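Local coordinates for Esterase/lipase (Uncultured bacterium, PDB 3K6K), which probably hydrolyses carboxylic ester bonds, as a bacterial esterase or lipase of the hormone-sensitive lipase type with an alpha/beta hydrolase fold, at residues 49-60 / 98-108; 177-185 / 300-308. One frame throughout, in Å; residues are numbered along the deposited sequence.

Contact 1 (49-60 / 98-108); sequences CERFPRAEGVEL and THLVLTTQLAK. With SO4 (sulfate ion), chain E.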
# COMPACT_ATOMS: atom_id res chain seq x y z
N CYS A 49 19.41 17.12 16.77
CA CYS A 49 19.13 17.23 15.34
C CYS A 49 20.07 18.12 14.51
O CYS A 49 20.33 17.77 13.36
CB CYS A 49 17.66 17.54 15.08
SG CYS A 49 16.62 16.19 15.57
N GLU A 50 20.61 19.21 15.07
CA GLU A 50 21.65 20.01 14.40
C GLU A 50 22.84 19.19 13.90
O GLU A 50 23.48 19.58 12.94
CB GLU A 50 22.17 21.12 15.32
CG GLU A 50 21.91 22.52 14.82
CD GLU A 50 21.23 23.42 15.89
OE1 GLU A 50 21.90 23.69 16.92
OE2 GLU A 50 20.03 23.83 15.70
N ARG A 51 23.11 18.05 14.55
CA ARG A 51 24.19 17.12 14.16
C ARG A 51 24.03 16.36 12.83
O ARG A 51 25.02 15.88 12.27
CB ARG A 51 24.41 16.05 15.26
CG ARG A 51 25.58 16.30 16.25
CD ARG A 51 25.20 17.20 17.45
NE ARG A 51 25.57 18.63 17.30
CZ ARG A 51 26.42 19.30 18.09
NH1 ARG A 51 27.01 18.68 19.11
NH2 ARG A 51 26.67 20.60 17.88
N PHE A 52 22.80 16.19 12.33
CA PHE A 52 22.58 15.41 11.13
C PHE A 52 22.83 16.25 9.90
O PHE A 52 22.53 17.45 9.90
CB PHE A 52 21.16 14.88 11.10
CG PHE A 52 20.92 13.74 12.03
CD1 PHE A 52 20.61 12.48 11.53
CD2 PHE A 52 20.99 13.91 13.41
CE1 PHE A 52 20.37 11.41 12.41
CE2 PHE A 52 20.75 12.84 14.28
CZ PHE A 52 20.44 11.60 13.78
N PRO A 53 23.36 15.63 8.83
CA PRO A 53 23.71 16.43 7.65
C PRO A 53 22.46 16.92 6.91
O PRO A 53 21.38 16.37 7.12
CB PRO A 53 24.55 15.47 6.82
CG PRO A 53 23.97 14.13 7.12
CD PRO A 53 23.63 14.20 8.62
N ARG A 54 22.63 17.98 6.12
CA ARG A 54 21.57 18.67 5.37
C ARG A 54 21.99 18.70 3.88
O ARG A 54 23.16 18.71 3.57
CB ARG A 54 21.38 20.08 5.91
CG ARG A 54 21.01 20.10 7.37
CD ARG A 54 21.14 21.47 7.92
NE ARG A 54 20.89 21.58 9.37
CZ ARG A 54 20.85 22.76 10.01
NH1 ARG A 54 21.06 23.90 9.34
NH2 ARG A 54 20.61 22.80 11.32
N ALA A 55 21.06 18.68 2.94
CA ALA A 55 21.53 18.51 1.58
C ALA A 55 22.40 19.72 1.13
O ALA A 55 22.09 20.88 1.44
CB ALA A 55 20.38 18.23 0.62
N GLU A 56 23.50 19.40 0.47
CA GLU A 56 24.41 20.42 -0.00
C GLU A 56 23.64 21.25 -0.99
O GLU A 56 22.93 20.70 -1.82
CB GLU A 56 25.64 19.80 -0.69
CG GLU A 56 26.52 20.81 -1.50
CD GLU A 56 27.93 20.24 -1.80
OE1 GLU A 56 28.88 21.04 -1.93
OE2 GLU A 56 28.08 18.99 -1.90
N GLY A 57 23.75 22.56 -0.87
CA GLY A 57 23.23 23.45 -1.90
C GLY A 57 21.80 23.85 -1.67
O GLY A 57 21.21 24.53 -2.52
N VAL A 58 21.22 23.41 -0.56
CA VAL A 58 19.87 23.78 -0.20
C VAL A 58 19.91 25.01 0.67
O VAL A 58 20.34 24.94 1.77
CB VAL A 58 19.03 22.64 0.48
CG1 VAL A 58 17.77 23.16 0.93
CG2 VAL A 58 18.75 21.55 -0.43
N GLU A 59 19.43 26.11 0.15
CA GLU A 59 19.44 27.41 0.84
C GLU A 59 18.27 27.51 1.76
O GLU A 59 17.13 27.12 1.41
CB GLU A 59 19.52 28.59 -0.15
CG GLU A 59 20.83 28.46 -0.94
CD GLU A 59 21.11 29.54 -2.00
OE1 GLU A 59 22.31 29.69 -2.30
OE2 GLU A 59 20.19 30.23 -2.52
N LEU A 60 18.55 28.02 2.96
CA LEU A 60 17.53 28.10 3.98
C LEU A 60 17.03 29.51 4.20
O LEU A 60 17.65 30.31 4.93
CB LEU A 60 18.04 27.50 5.31
CG LEU A 60 18.46 26.05 5.36
CD1 LEU A 60 19.07 25.62 6.73
CD2 LEU A 60 17.27 25.15 4.92
N THR A 98 14.52 20.88 13.41
CA THR A 98 14.74 19.46 13.69
C THR A 98 14.60 18.54 12.47
O THR A 98 15.06 17.42 12.54
CB THR A 98 13.73 18.92 14.66
OG1 THR A 98 12.40 19.26 14.20
CG2 THR A 98 13.98 19.47 16.03
N HIS A 99 13.93 18.98 11.39
CA HIS A 99 13.60 18.07 10.27
C HIS A 99 14.40 18.45 9.00
O HIS A 99 14.31 17.79 7.93
CB HIS A 99 12.09 18.00 10.04
CG HIS A 99 11.39 17.19 11.09
ND1 HIS A 99 10.57 16.12 10.79
CD2 HIS A 99 11.46 17.24 12.44
CE1 HIS A 99 10.13 15.57 11.91
NE2 HIS A 99 10.64 16.24 12.93
N LEU A 100 15.26 19.45 9.18
CA LEU A 100 16.09 19.85 8.10
C LEU A 100 16.67 18.68 7.43
O LEU A 100 16.65 18.68 6.19
CB LEU A 100 17.20 20.80 8.51
CG LEU A 100 16.48 22.09 8.80
CD1 LEU A 100 17.42 23.02 9.55
CD2 LEU A 100 16.04 22.70 7.51
N VAL A 101 17.21 17.74 8.18
CA VAL A 101 17.78 16.53 7.64
C VAL A 101 16.89 15.83 6.60
O VAL A 101 17.35 15.49 5.56
CB VAL A 101 18.32 15.53 8.71
CG1 VAL A 101 17.28 15.08 9.65
CG2 VAL A 101 18.95 14.38 8.05
N LEU A 102 15.63 15.65 6.90
CA LEU A 102 14.71 15.00 6.01
C LEU A 102 14.31 15.95 4.83
O LEU A 102 14.43 15.55 3.67
CB LEU A 102 13.52 14.50 6.81
CG LEU A 102 12.32 13.90 6.05
CD1 LEU A 102 12.71 13.12 4.84
CD2 LEU A 102 11.52 13.01 6.98
N THR A 103 13.88 17.19 5.15
CA THR A 103 13.22 18.11 4.18
C THR A 103 14.15 18.73 3.16
O THR A 103 13.73 19.04 2.04
CB THR A 103 12.43 19.24 4.88
OG1 THR A 103 13.31 20.11 5.63
CG2 THR A 103 11.38 18.66 5.80
N THR A 104 15.41 18.91 3.54
CA THR A 104 16.39 19.39 2.59
C THR A 104 16.63 18.35 1.54
O THR A 104 16.88 18.69 0.37
CB THR A 104 17.75 19.80 3.25
OG1 THR A 104 18.23 18.72 4.05
CG2 THR A 104 17.58 21.08 4.14
N GLN A 105 16.57 17.08 1.93
CA GLN A 105 16.64 16.00 0.91
C GLN A 105 15.39 16.04 0.03
O GLN A 105 15.49 16.01 -1.19
CB GLN A 105 16.87 14.59 1.52
CG GLN A 105 18.15 14.38 2.27
CD GLN A 105 19.41 14.48 1.37
OE1 GLN A 105 20.57 14.62 1.86
NE2 GLN A 105 19.18 14.42 0.06
N LEU A 106 14.20 16.17 0.63
CA LEU A 106 12.99 16.25 -0.20
C LEU A 106 13.18 17.39 -1.22
O LEU A 106 12.90 17.21 -2.41
CB LEU A 106 11.76 16.39 0.68
CG LEU A 106 11.46 15.20 1.58
CD1 LEU A 106 10.35 15.53 2.60
CD2 LEU A 106 11.10 13.98 0.72
N ALA A 107 13.65 18.56 -0.78
CA ALA A 107 13.81 19.72 -1.68
C ALA A 107 14.83 19.47 -2.86
O ALA A 107 14.50 19.66 -4.02
CB ALA A 107 14.18 20.98 -0.88
N LYS A 108 16.05 19.04 -2.54
CA LYS A 108 17.04 18.79 -3.53
C LYS A 108 16.64 17.73 -4.59
O LYS A 108 16.68 18.01 -5.80
CB LYS A 108 18.35 18.38 -2.85
CG LYS A 108 19.50 18.15 -3.81
CD LYS A 108 20.79 18.05 -3.02
CE LYS A 108 22.02 17.90 -3.92
NZ LYS A 108 22.60 19.23 -4.38
S SO4 E . 23.82 15.55 -0.29
O1 SO4 E . 23.28 14.35 0.32
O2 SO4 E . 22.82 16.06 -1.26
O3 SO4 E . 24.11 16.44 0.83
O4 SO4 E . 25.07 15.34 -1.01
O HOH W 1 20.11 14.89 5.05
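Thr104 and Ala55 join a helix of the alpha/beta hydrolase fold, 96-110, to the connection that runs over it from helix 38-49 into edge strand 59-65. The amide N of Ala55 gives Thr104 OG1 a nearly straight hydrogen bond (3.0 Å, 165° at the hydrogen). With chi1 at 53°, OG1 sits between backbone N and carbonyl carbon and donates to Leu100 O at 2.7 Å; a threonine hydroxyl can thus serve helix and crossing chain at once. Its methyl, CG2, turns instead to Val58 CG1, 3.8 Å away. One turn earlier Leu100 divides its two methyls: CD1 lies 3.5 Å above the centre of the Arg54 guanidinium, covering one face, while CD2 meets Leu60 CD2 tip to tip. Beta-branched Val101 sets CB against Phe52 CB and CG2 against Pro53 O; a water lies within hydrogen-bonding distance of Pro53 O and Val101 O. Small Ala55 lets the chain come close, its CB beside Lys108 CD. A sulfate, probably from the crystallisation liquor, takes a hydrogen bond from Glu56 N. The long Lys108 chain bends only at its last torsion, where NZ donates to Glu56 O at 3.0 Å, tilted 29° from the carbonyl plane.

Contact 2 (177-185 / 300-308); sequences MPAGLVMLS and ICHWISARI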
# COMPACT_ATOMS: atom_id res chain seq x y z
N MET A 177 -7.88 21.42 -4.26
CA MET A 177 -7.03 20.36 -3.72
C MET A 177 -5.71 20.35 -4.48
O MET A 177 -5.68 20.63 -5.66
CB MET A 177 -7.70 18.99 -3.80
CG MET A 177 -8.86 18.76 -2.81
SD MET A 177 -8.42 18.94 -1.06
CE MET A 177 -9.69 18.02 -0.28
N PRO A 178 -4.61 19.99 -3.77
CA PRO A 178 -3.27 19.97 -4.28
C PRO A 178 -3.04 18.81 -5.21
O PRO A 178 -3.89 17.97 -5.36
CB PRO A 178 -2.42 19.79 -3.03
CG PRO A 178 -3.29 20.04 -1.88
CD PRO A 178 -4.67 19.68 -2.33
N ALA A 179 -1.88 18.81 -5.88
CA ALA A 179 -1.52 17.70 -6.75
C ALA A 179 -1.37 16.34 -6.03
O ALA A 179 -1.51 15.35 -6.69
CB ALA A 179 -0.28 18.03 -7.55
N GLY A 180 -1.13 16.30 -4.72
CA GLY A 180 -0.99 15.02 -3.95
C GLY A 180 -0.66 15.18 -2.45
O GLY A 180 -0.33 16.26 -1.98
N LEU A 181 -0.81 14.12 -1.69
CA LEU A 181 -0.47 14.12 -0.31
C LEU A 181 0.63 13.06 -0.10
O LEU A 181 0.39 11.88 -0.46
CB LEU A 181 -1.73 13.76 0.50
CG LEU A 181 -2.98 14.65 0.32
CD1 LEU A 181 -4.21 14.01 0.87
CD2 LEU A 181 -2.82 16.00 0.99
N VAL A 182 1.81 13.43 0.43
CA VAL A 182 2.77 12.43 0.96
C VAL A 182 2.81 12.32 2.49
O VAL A 182 2.86 13.33 3.20
CB VAL A 182 4.16 12.66 0.45
CG1 VAL A 182 5.07 11.49 0.86
CG2 VAL A 182 4.14 12.78 -1.08
N MET A 183 2.81 11.10 3.01
CA MET A 183 2.82 10.88 4.47
C MET A 183 3.82 9.80 4.93
O MET A 183 3.81 8.68 4.46
CB MET A 183 1.40 10.54 5.01
CG MET A 183 0.37 11.64 4.76
SD MET A 183 -1.29 11.02 5.12
CE MET A 183 -1.78 10.47 3.49
N LEU A 184 4.69 10.16 5.86
CA LEU A 184 5.77 9.28 6.31
C LEU A 184 5.33 8.83 7.71
O LEU A 184 5.25 9.68 8.61
CB LEU A 184 7.06 10.14 6.34
CG LEU A 184 7.97 10.28 5.11
CD1 LEU A 184 7.30 9.94 3.76
CD2 LEU A 184 8.83 11.57 5.02
N SER A 185 4.95 7.55 7.88
CA SER A 185 4.51 7.01 9.17
C SER A 185 3.43 7.88 9.83
O SER A 185 3.59 8.28 11.01
CB SER A 185 5.69 6.93 10.17
OG SER A 185 6.72 6.01 9.76
N ILE A 300 9.88 8.75 -3.13
CA ILE A 300 8.94 9.79 -2.78
C ILE A 300 9.09 10.94 -3.74
O ILE A 300 8.09 11.52 -4.18
CB ILE A 300 9.15 10.34 -1.37
CG1 ILE A 300 8.63 9.39 -0.27
CG2 ILE A 300 8.43 11.69 -1.21
CD1 ILE A 300 9.35 9.58 1.03
N CYS A 301 10.35 11.26 -4.05
CA CYS A 301 10.63 12.38 -4.94
C CYS A 301 10.20 12.04 -6.35
O CYS A 301 9.60 12.86 -7.02
CB CYS A 301 12.10 12.86 -4.85
SG CYS A 301 12.41 13.77 -3.27
N HIS A 302 10.48 10.83 -6.80
CA HIS A 302 10.01 10.41 -8.09
C HIS A 302 8.47 10.59 -8.14
O HIS A 302 7.90 11.14 -9.12
CB HIS A 302 10.41 8.96 -8.36
CG HIS A 302 10.33 8.56 -9.80
ND1 HIS A 302 11.35 8.80 -10.70
CD2 HIS A 302 9.34 7.93 -10.50
CE1 HIS A 302 11.00 8.33 -11.90
NE2 HIS A 302 9.79 7.81 -11.80
N TRP A 303 7.79 10.15 -7.09
CA TRP A 303 6.37 10.27 -7.02
C TRP A 303 6.00 11.72 -7.13
O TRP A 303 5.13 12.10 -7.92
CB TRP A 303 5.86 9.74 -5.72
CG TRP A 303 4.39 9.50 -5.69
CD1 TRP A 303 3.70 8.34 -6.10
CD2 TRP A 303 3.40 10.37 -5.15
NE1 TRP A 303 2.35 8.50 -5.88
CE2 TRP A 303 2.14 9.73 -5.29
CE3 TRP A 303 3.44 11.61 -4.56
CZ2 TRP A 303 0.94 10.32 -4.83
CZ3 TRP A 303 2.27 12.19 -4.14
CH2 TRP A 303 1.03 11.54 -4.26
N ILE A 304 6.66 12.53 -6.32
CA ILE A 304 6.26 13.90 -6.27
C ILE A 304 6.45 14.49 -7.64
O ILE A 304 5.53 15.03 -8.22
CB ILE A 304 7.01 14.72 -5.20
CG1 ILE A 304 6.42 14.45 -3.82
CG2 ILE A 304 6.89 16.24 -5.51
CD1 ILE A 304 7.30 14.96 -2.69
N SER A 305 7.66 14.34 -8.18
CA SER A 305 8.02 15.12 -9.33
C SER A 305 7.37 14.58 -10.60
O SER A 305 7.63 15.11 -11.69
CB SER A 305 9.56 15.26 -9.43
OG SER A 305 10.05 14.37 -10.40
N ALA A 306 6.53 13.56 -10.47
CA ALA A 306 5.76 13.03 -11.59
C ALA A 306 4.24 13.30 -11.49
O ALA A 306 3.47 12.82 -12.32
CB ALA A 306 6.03 11.57 -11.78
N ARG A 307 3.80 14.07 -10.49
CA ARG A 307 2.40 14.54 -10.40
C ARG A 307 2.40 15.98 -10.82
O ARG A 307 1.45 16.46 -11.42
CB ARG A 307 1.80 14.36 -9.02
CG ARG A 307 1.97 12.96 -8.55
CD ARG A 307 0.71 12.40 -8.00
NE ARG A 307 0.47 10.94 -8.22
CZ ARG A 307 1.32 9.97 -8.61
NH1 ARG A 307 2.62 10.19 -8.90
NH2 ARG A 307 0.85 8.72 -8.71
N ILE A 308 3.51 16.63 -10.61
CA ILE A 308 3.75 17.90 -11.21
C ILE A 308 4.00 17.65 -12.75
O ILE A 308 5.13 17.68 -13.23
CB ILE A 308 4.89 18.53 -10.50
CG1 ILE A 308 4.63 18.42 -9.01
CG2 ILE A 308 5.07 19.92 -10.90
CD1 ILE A 308 3.81 19.42 -8.42
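In this alpha/beta hydrolase fold the C-terminal helix 291-305 packs on one face of the central sheet; its part 300-305 runs nearly antiparallel to strand 180-184 (169°), the two axes coming within 9.9 Å. No hydrogen bond crosses the interface, which rests on apolar side chains. Val182 is its hub: CG1 reaches Ile300 CG2, while CG2 lies against Ile304 CG1 and, at 3.6 Å, Trp303 CZ3. A beta-branched valine suits a strand and offers the helix two methyls at once. Trp303 has CG anti to the backbone N (chi1 -165°), which sends the indole toward the strand until CH2 is 4.0 Å from Gly180 CA; a side chain on that glycine would run into the ring. At the indole's polar end NE1 is hydrogen-bonded to Glu272 OE1. Over one face lies the Arg307 guanidinium, its CZ 3.2 Å above the plane and displaced toward the rim, and Arg307 NH1 is weakly bonded to Trp303 O. Cutting Trp303 back to an alanine would probably open a gap beside Gly180 and Val182 and leave the Arg307 guanidinium without the ring it lies on. Leu184 CD1 and Ile300 CD1 meet tip to tip in a tight 3.4 Å contact. Beyond the interface, Arg307 forms a salt bridge with Glu242, Ile304 touches Ile152 of strand 151-156, Ile300 packs on Leu106 of helix 96-110, and Leu181 points away to Met167 of helix 158-172 across the sheet.

From the N terminus the chain passes through helices 18-30 and 38-49 to reach contact 1. That contact closes a loop holding three strands, 59-65, 68-74 and 82-86, before helix 96-110 returns beneath the crossing chain. Contact 2 opens only later, at strand 180-184, and closes the larger loop, which takes in strands 243-248 and 271-276 and ends with the C-terminal helix. The two loops are therefore in series, neither nesting nor crossing. In space, with centres about 18 Å apart, they meet on the same sheet: helix 96-110 touches both partners of contact 2, through Leu102 on Leu184 and Leu106 on Ile300, so its packing links the N-terminal connection to the central strands.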